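Local structure of Exo-1,3/1,4-beta-glucanase (Pseudoalteromonas sp., 3RRX) at residues S257-F262 and F290-W295; L398-N403 and F574-K579. The protein probably hydrolyses beta-1,3- and beta-1,4-linked glucans from their ends, as an exo-acting enzyme of glycoside hydrolase family 3. The protein carries 1 engineered substitution. One frame throughout, in Å; residues are numbered along the deposited sequence.

Contact 1: S257-F262 and F290-W295; sequences SVMASF and FVVSDW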
loop_
_atom_site.group_PDB
_atom_site.type_symbol
_atom_site.label_atom_id
_atom_site.label_comp_id
_atom_site.label_asym_id
_atom_site.label_seq_id
_atom_site.Cartn_x
_atom_site.Cartn_y
_atom_site.Cartn_z
ATOM N N SER A 257 9.849 -11.621 -4.451
ATOM C CA SER A 257 10.316 -10.480 -5.225
ATOM C C SER A 257 10.563 -9.271 -4.319
ATOM O O SER A 257 9.881 -9.096 -3.314
ATOM C CB SER A 257 9.279 -10.120 -6.294
ATOM O OG SER A 257 9.716 -9.010 -7.065
ATOM N N VAL A 258 11.557 -8.458 -4.677
ATOM C CA VAL A 258 11.817 -7.184 -4.014
ATOM C C VAL A 258 11.801 -6.088 -5.081
ATOM O O VAL A 258 12.421 -6.240 -6.126
ATOM C CB VAL A 258 13.198 -7.223 -3.310
ATOM C CG1 VAL A 258 13.674 -5.821 -2.896
ATOM C CG2 VAL A 258 13.140 -8.156 -2.109
ATOM N N MET A 259 11.087 -4.994 -4.835
ATOM C CA MET A 259 11.111 -3.873 -5.780
ATOM C C MET A 259 12.126 -2.802 -5.364
ATOM O O MET A 259 12.122 -2.341 -4.216
ATOM C CB MET A 259 9.705 -3.261 -5.952
ATOM C CG MET A 259 9.632 -2.162 -7.025
ATOM S SD MET A 259 7.988 -1.414 -7.261
ATOM C CE MET A 259 7.082 -2.768 -8.030
ATOM N N ALA A 260 12.991 -2.399 -6.295
ATOM C CA ALA A 260 13.960 -1.337 -6.003
ATOM C C ALA A 260 13.263 0.021 -5.910
ATOM O O ALA A 260 12.171 0.206 -6.453
ATOM C CB ALA A 260 15.060 -1.300 -7.057
ATOM N N SER A 261 13.909 0.975 -5.247
ATOM C CA SER A 261 13.268 2.254 -4.918
ATOM C C SER A 261 13.686 3.412 -5.836
ATOM O O SER A 261 14.796 3.426 -6.376
ATOM C CB SER A 261 13.572 2.627 -3.463
ATOM O OG SER A 261 14.984 2.733 -3.255
ATOM N N PHE A 262 12.792 4.389 -5.986
ATOM C CA PHE A 262 13.039 5.577 -6.805
ATOM C C PHE A 262 14.083 6.529 -6.213
ATOM O O PHE A 262 14.728 7.278 -6.954
ATOM C CB PHE A 262 11.752 6.404 -6.952
ATOM C CG PHE A 262 10.769 5.879 -7.966
ATOM C CD1 PHE A 262 11.110 5.781 -9.309
ATOM C CD2 PHE A 262 9.474 5.557 -7.582
ATOM C CE1 PHE A 262 10.185 5.330 -10.246
ATOM C CE2 PHE A 262 8.540 5.105 -8.512
ATOM C CZ PHE A 262 8.899 4.991 -9.845
ATOM N N PHE A 290 13.795 -12.573 -6.941
ATOM C CA PHE A 290 14.132 -11.671 -8.046
ATOM C C PHE A 290 13.821 -10.218 -7.728
ATOM O O PHE A 290 12.844 -9.916 -7.040
ATOM C CB PHE A 290 13.465 -12.106 -9.369
ATOM C CG PHE A 290 11.957 -11.905 -9.419
ATOM C CD1 PHE A 290 11.409 -10.775 -10.012
ATOM C CD2 PHE A 290 11.094 -12.872 -8.923
ATOM C CE1 PHE A 290 10.022 -10.599 -10.089
ATOM C CE2 PHE A 290 9.710 -12.703 -8.990
ATOM C CZ PHE A 290 9.174 -11.566 -9.577
ATOM N N VAL A 291 14.670 -9.325 -8.230
ATOM C CA VAL A 291 14.459 -7.892 -8.071
ATOM C C VAL A 291 13.703 -7.339 -9.287
ATOM O O VAL A 291 14.096 -7.594 -10.424
ATOM C CB VAL A 291 15.812 -7.145 -7.922
ATOM C CG1 VAL A 291 15.583 -5.633 -7.873
ATOM C CG2 VAL A 291 16.542 -7.618 -6.674
ATOM N N VAL A 292 12.619 -6.603 -9.045
ATOM C CA VAL A 292 11.905 -5.909 -10.116
ATOM C C VAL A 292 12.118 -4.404 -9.941
ATOM O O VAL A 292 12.174 -3.910 -8.812
ATOM C CB VAL A 292 10.384 -6.260 -10.124
ATOM C CG1 VAL A 292 9.731 -5.894 -8.780
ATOM C CG2 VAL A 292 9.663 -5.571 -11.293
ATOM N N SER A 293 12.274 -3.668 -11.039
ATOM C CA SER A 293 12.401 -2.217 -10.923
ATOM C C SER A 293 11.027 -1.572 -10.793
ATOM O O SER A 293 10.010 -2.224 -11.023
ATOM C CB SER A 293 13.151 -1.627 -12.122
ATOM O OG SER A 293 12.467 -1.890 -13.336
ATOM N N ASP A 294 10.999 -0.295 -10.408
ATOM C CA ASP A 294 9.747 0.459 -10.356
ATOM C C ASP A 294 9.485 1.127 -11.717
ATOM O O ASP A 294 10.323 1.070 -12.623
ATOM C CB ASP A 294 9.785 1.489 -9.204
ATOM C CG ASP A 294 8.392 1.776 -8.608
ATOM O OD1 ASP A 294 7.381 1.613 -9.315
ATOM O OD2 ASP A 294 8.309 2.172 -7.423
ATOM N N TRP A 295 8.323 1.757 -11.844
ATOM C CA TRP A 295 7.784 2.243 -13.127
ATOM C C TRP A 295 8.732 3.190 -13.883
ATOM O O TRP A 295 8.862 4.354 -13.517
ATOM C CB TRP A 295 6.449 2.945 -12.843
ATOM C CG TRP A 295 5.664 3.417 -14.037
ATOM C CD1 TRP A 295 5.937 4.498 -14.824
ATOM C CD2 TRP A 295 4.445 2.860 -14.531
ATOM N NE1 TRP A 295 4.978 4.630 -15.796
ATOM C CE2 TRP A 295 4.043 3.644 -15.633
ATOM C CE3 TRP A 295 3.649 1.775 -14.148
ATOM C CZ2 TRP A 295 2.883 3.375 -16.363
ATOM C CZ3 TRP A 295 2.494 1.504 -14.879
ATOM C CH2 TRP A 295 2.125 2.303 -15.974
#
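S257, V258 and M259 pair with F290, V291 and V292 as neighbouring parallel strands of the buried (alpha/beta)8 barrel. Backbone hydrogen bonds run from V258 N to F290 O (3.1 Å), V292 N to V258 O (2.9 Å) and A260 N to V292 O (3.0 Å). On the face carrying M259 and V292, small S257 leaves room for an aromatic neighbour: its CB lies 3.8 Å from the F290 ring centroid, a CH-pi contact over the ring face. F290 folds beneath it because its CG sits between backbone N and carbonyl carbon (chi1 71°). The D294 carboxylate stacks on the F262 ring, their planes 22° apart, with D294 CB 4.0 Å from the ring centroid, while W295 O meets the ring edge. M259, long and unbranched, reaches along to place SD 3.5 Å from D294 CG. D294 OD1 also accepts the W295 amide, N to OD1 2.7 Å. With an alanine in place of D294, the W295 amide would probably lose this acceptor, and the F262 ring the carboxylate stacked on it, leaving CB alone over its face. V258 and V291, branched and apolar, turn to the other face, where L281 of helix 274-284, the helix of the beta-alpha-beta crossover between the two strands, covers both. Strand 211-217 flanks 257-260 on its far edge, and strand 320-321 lies beside S293 and W295.

Contact 2: L398-N403 and F574-K579; sequences LVLLKN and FDFTGK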
loop_
_atom_site.group_PDB
_atom_site.type_symbol
_atom_site.label_atom_id
_atom_site.label_comp_id
_atom_site.label_asym_id
_atom_site.label_seq_id
_atom_site.Cartn_x
_atom_site.Cartn_y
_atom_site.Cartn_z
ATOM N N LEU A 398 -8.438 3.290 14.549
ATOM C CA LEU A 398 -8.792 4.633 15.017
ATOM C C LEU A 398 -8.007 4.980 16.278
ATOM O O LEU A 398 -7.875 4.151 17.174
ATOM C CB LEU A 398 -10.296 4.752 15.317
ATOM C CG LEU A 398 -11.320 4.213 14.300
ATOM C CD1 LEU A 398 -12.754 4.471 14.802
ATOM C CD2 LEU A 398 -11.124 4.860 12.944
ATOM N N VAL A 399 -7.496 6.207 16.347
ATOM C CA VAL A 399 -6.805 6.659 17.542
ATOM C C VAL A 399 -7.544 7.853 18.144
ATOM O O VAL A 399 -7.739 8.885 17.488
ATOM C CB VAL A 399 -5.324 7.012 17.272
ATOM C CG1 VAL A 399 -4.661 7.531 18.542
ATOM C CG2 VAL A 399 -4.560 5.786 16.744
ATOM N N LEU A 400 -7.973 7.697 19.392
ATOM C CA LEU A 400 -8.660 8.771 20.106
ATOM C C LEU A 400 -7.625 9.719 20.729
ATOM O O LEU A 400 -6.935 9.352 21.677
ATOM C CB LEU A 400 -9.583 8.169 21.178
ATOM C CG LEU A 400 -10.431 9.113 22.040
ATOM C CD1 LEU A 400 -11.404 9.895 21.165
ATOM C CD2 LEU A 400 -11.193 8.316 23.092
ATOM N N LEU A 401 -7.510 10.928 20.185
ATOM C CA LEU A 401 -6.530 11.903 20.663
ATOM C C LEU A 401 -7.086 12.745 21.813
ATOM O O LEU A 401 -6.349 13.126 22.724
ATOM C CB LEU A 401 -6.076 12.831 19.527
ATOM C CG LEU A 401 -5.379 12.167 18.325
ATOM C CD1 LEU A 401 -4.971 13.224 17.304
ATOM C CD2 LEU A 401 -4.160 11.342 18.743
ATOM N N LYS A 402 -8.383 13.025 21.758
ATOM C CA LYS A 402 -9.043 13.901 22.729
ATOM C C LYS A 402 -10.481 13.431 22.910
ATOM O O LYS A 402 -11.163 13.104 21.932
ATOM C CB LYS A 402 -9.014 15.355 22.236
ATOM C CG LYS A 402 -9.770 16.353 23.112
ATOM C CD LYS A 402 -9.594 17.783 22.602
ATOM C CE LYS A 402 -10.356 18.792 23.482
ATOM N NZ LYS A 402 -10.134 20.182 22.984
ATOM N N ASN A 403 -10.927 13.375 24.163
ATOM C CA ASN A 403 -12.304 13.010 24.494
ATOM C C ASN A 403 -12.724 13.736 25.773
ATOM O O ASN A 403 -12.947 13.110 26.806
ATOM C CB ASN A 403 -12.432 11.498 24.687
ATOM C CG ASN A 403 -13.880 11.039 24.790
ATOM O OD1 ASN A 403 -14.797 11.734 24.353
ATOM N ND2 ASN A 403 -14.088 9.855 25.356
ATOM N N PHE A 574 -17.922 -1.031 21.022
ATOM C CA PHE A 574 -16.486 -1.246 20.842
ATOM C C PHE A 574 -15.733 -0.071 21.454
ATOM O O PHE A 574 -16.127 1.077 21.274
ATOM C CB PHE A 574 -16.135 -1.338 19.357
ATOM C CG PHE A 574 -16.664 -2.568 18.675
ATOM C CD1 PHE A 574 -15.903 -3.728 18.630
ATOM C CD2 PHE A 574 -17.907 -2.560 18.065
ATOM C CE1 PHE A 574 -16.380 -4.865 17.996
ATOM C CE2 PHE A 574 -18.389 -3.692 17.422
ATOM C CZ PHE A 574 -17.624 -4.845 17.392
ATOM N N ASP A 575 -14.650 -0.345 22.173
ATOM C CA ASP A 575 -13.823 0.728 22.716
ATOM C C ASP A 575 -12.707 0.986 21.701
ATOM O O ASP A 575 -12.486 0.171 20.811
ATOM C CB ASP A 575 -13.241 0.297 24.072
ATOM C CG ASP A 575 -12.753 1.477 24.931
ATOM O OD1 ASP A 575 -12.577 2.601 24.413
ATOM O OD2 ASP A 575 -12.526 1.265 26.144
ATOM N N PHE A 576 -12.022 2.120 21.817
ATOM C CA PHE A 576 -10.812 2.364 21.036
ATOM C C PHE A 576 -9.710 1.412 21.478
ATOM O O PHE A 576 -9.592 1.108 22.666
ATOM C CB PHE A 576 -10.335 3.805 21.222
ATOM C CG PHE A 576 -11.180 4.817 20.505
ATOM C CD1 PHE A 576 -10.856 5.223 19.214
ATOM C CD2 PHE A 576 -12.310 5.355 21.111
ATOM C CE1 PHE A 576 -11.647 6.159 18.548
ATOM C CE2 PHE A 576 -13.089 6.288 20.462
ATOM C CZ PHE A 576 -12.760 6.690 19.177
ATOM N N THR A 577 -8.905 0.952 20.524
ATOM C CA THR A 577 -7.757 0.103 20.828
ATOM C C THR A 577 -6.483 0.601 20.147
ATOM O O THR A 577 -5.383 0.257 20.565
ATOM C CB THR A 577 -8.010 -1.372 20.418
ATOM O OG1 THR A 577 -8.448 -1.422 19.057
ATOM C CG2 THR A 577 -9.083 -2.007 21.303
ATOM N N GLY A 578 -6.630 1.415 19.104
ATOM C CA GLY A 578 -5.489 1.885 18.339
ATOM C C GLY A 578 -4.568 2.803 19.135
ATOM O O GLY A 578 -5.010 3.483 20.066
ATOM N N LYS A 579 -3.290 2.816 18.757
ATOM C CA LYS A 579 -2.270 3.649 19.391
ATOM C C LYS A 579 -1.397 4.242 18.290
ATOM O O LYS A 579 -1.089 3.556 17.313
ATOM C CB LYS A 579 -1.382 2.798 20.310
ATOM C CG LYS A 579 -2.129 2.004 21.372
ATOM C CD LYS A 579 -2.745 2.927 22.418
ATOM C CE LYS A 579 -3.425 2.136 23.532
ATOM N NZ LYS A 579 -3.812 3.003 24.681
HETATM O O HOH W 1 -9.280 1.973 17.893
HETATM O O HOH W 2 -7.002 5.455 20.907
#
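No direct hydrogen bond joins L398-L400 to F576-G578; two waters carry the polar link between the strand and the loop beside it. Strand 399-403 is the outermost, antiparallel member of the mixed six-stranded sheet in the second domain, and it has a classic beta bulge where L401 and K402 both face F547. One water accepts from T577 N (2.8 Å) and lies 2.7 Å from L398 O, placed to donate to it. The second accepts from L400 N (2.9 Å) and donates to G578 O (2.9 Å), bridging the two backbones. Apolar packing does the rest. F576 presents a ring face to L400, whose CB lies 3.6 Å from the ring centroid, only 7° off the ring normal. With CG anti to the backbone N (chi1 -179°), L400 spreads both methyls across the same ring; a branched apolar chain can lay CB and both methyls on one ring face. L398 CB touches F576 CE1 at 3.8 Å, while L398 O sits in the ring plane at its edge. V563 and L564 of helix 558-564 also pack on F576, and the Y612 ring meets it nearly perpendicularly. At G578 the chains come too close for a side chain: a CB would collide with L398 O, which instead receives a CA-H...O contact from G578 CA at 3.5 Å.

In the fold
Both contacts are buried, yet they share no strand or helix: their centres are 36 Å apart, on opposite sides of the chain's centre, and their nearest atoms about 25 Å apart. Contact 1 joins two neighbouring strands inside the barrel of the N-terminal glycoside hydrolase family 3 domain, whereas contact 2 packs an irregular loop, 171 residues further along, against the outermost strand 399-403 of the C-terminal sheet. Accordingly, regular backbone bonding carries the first, supplemented by a carboxylate among aromatic and sulfur groups; water bridges and a leucine-phenylalanine pack carry the second. In contact 2 the V399 side chain is about 14 Å from the bound calcium ion.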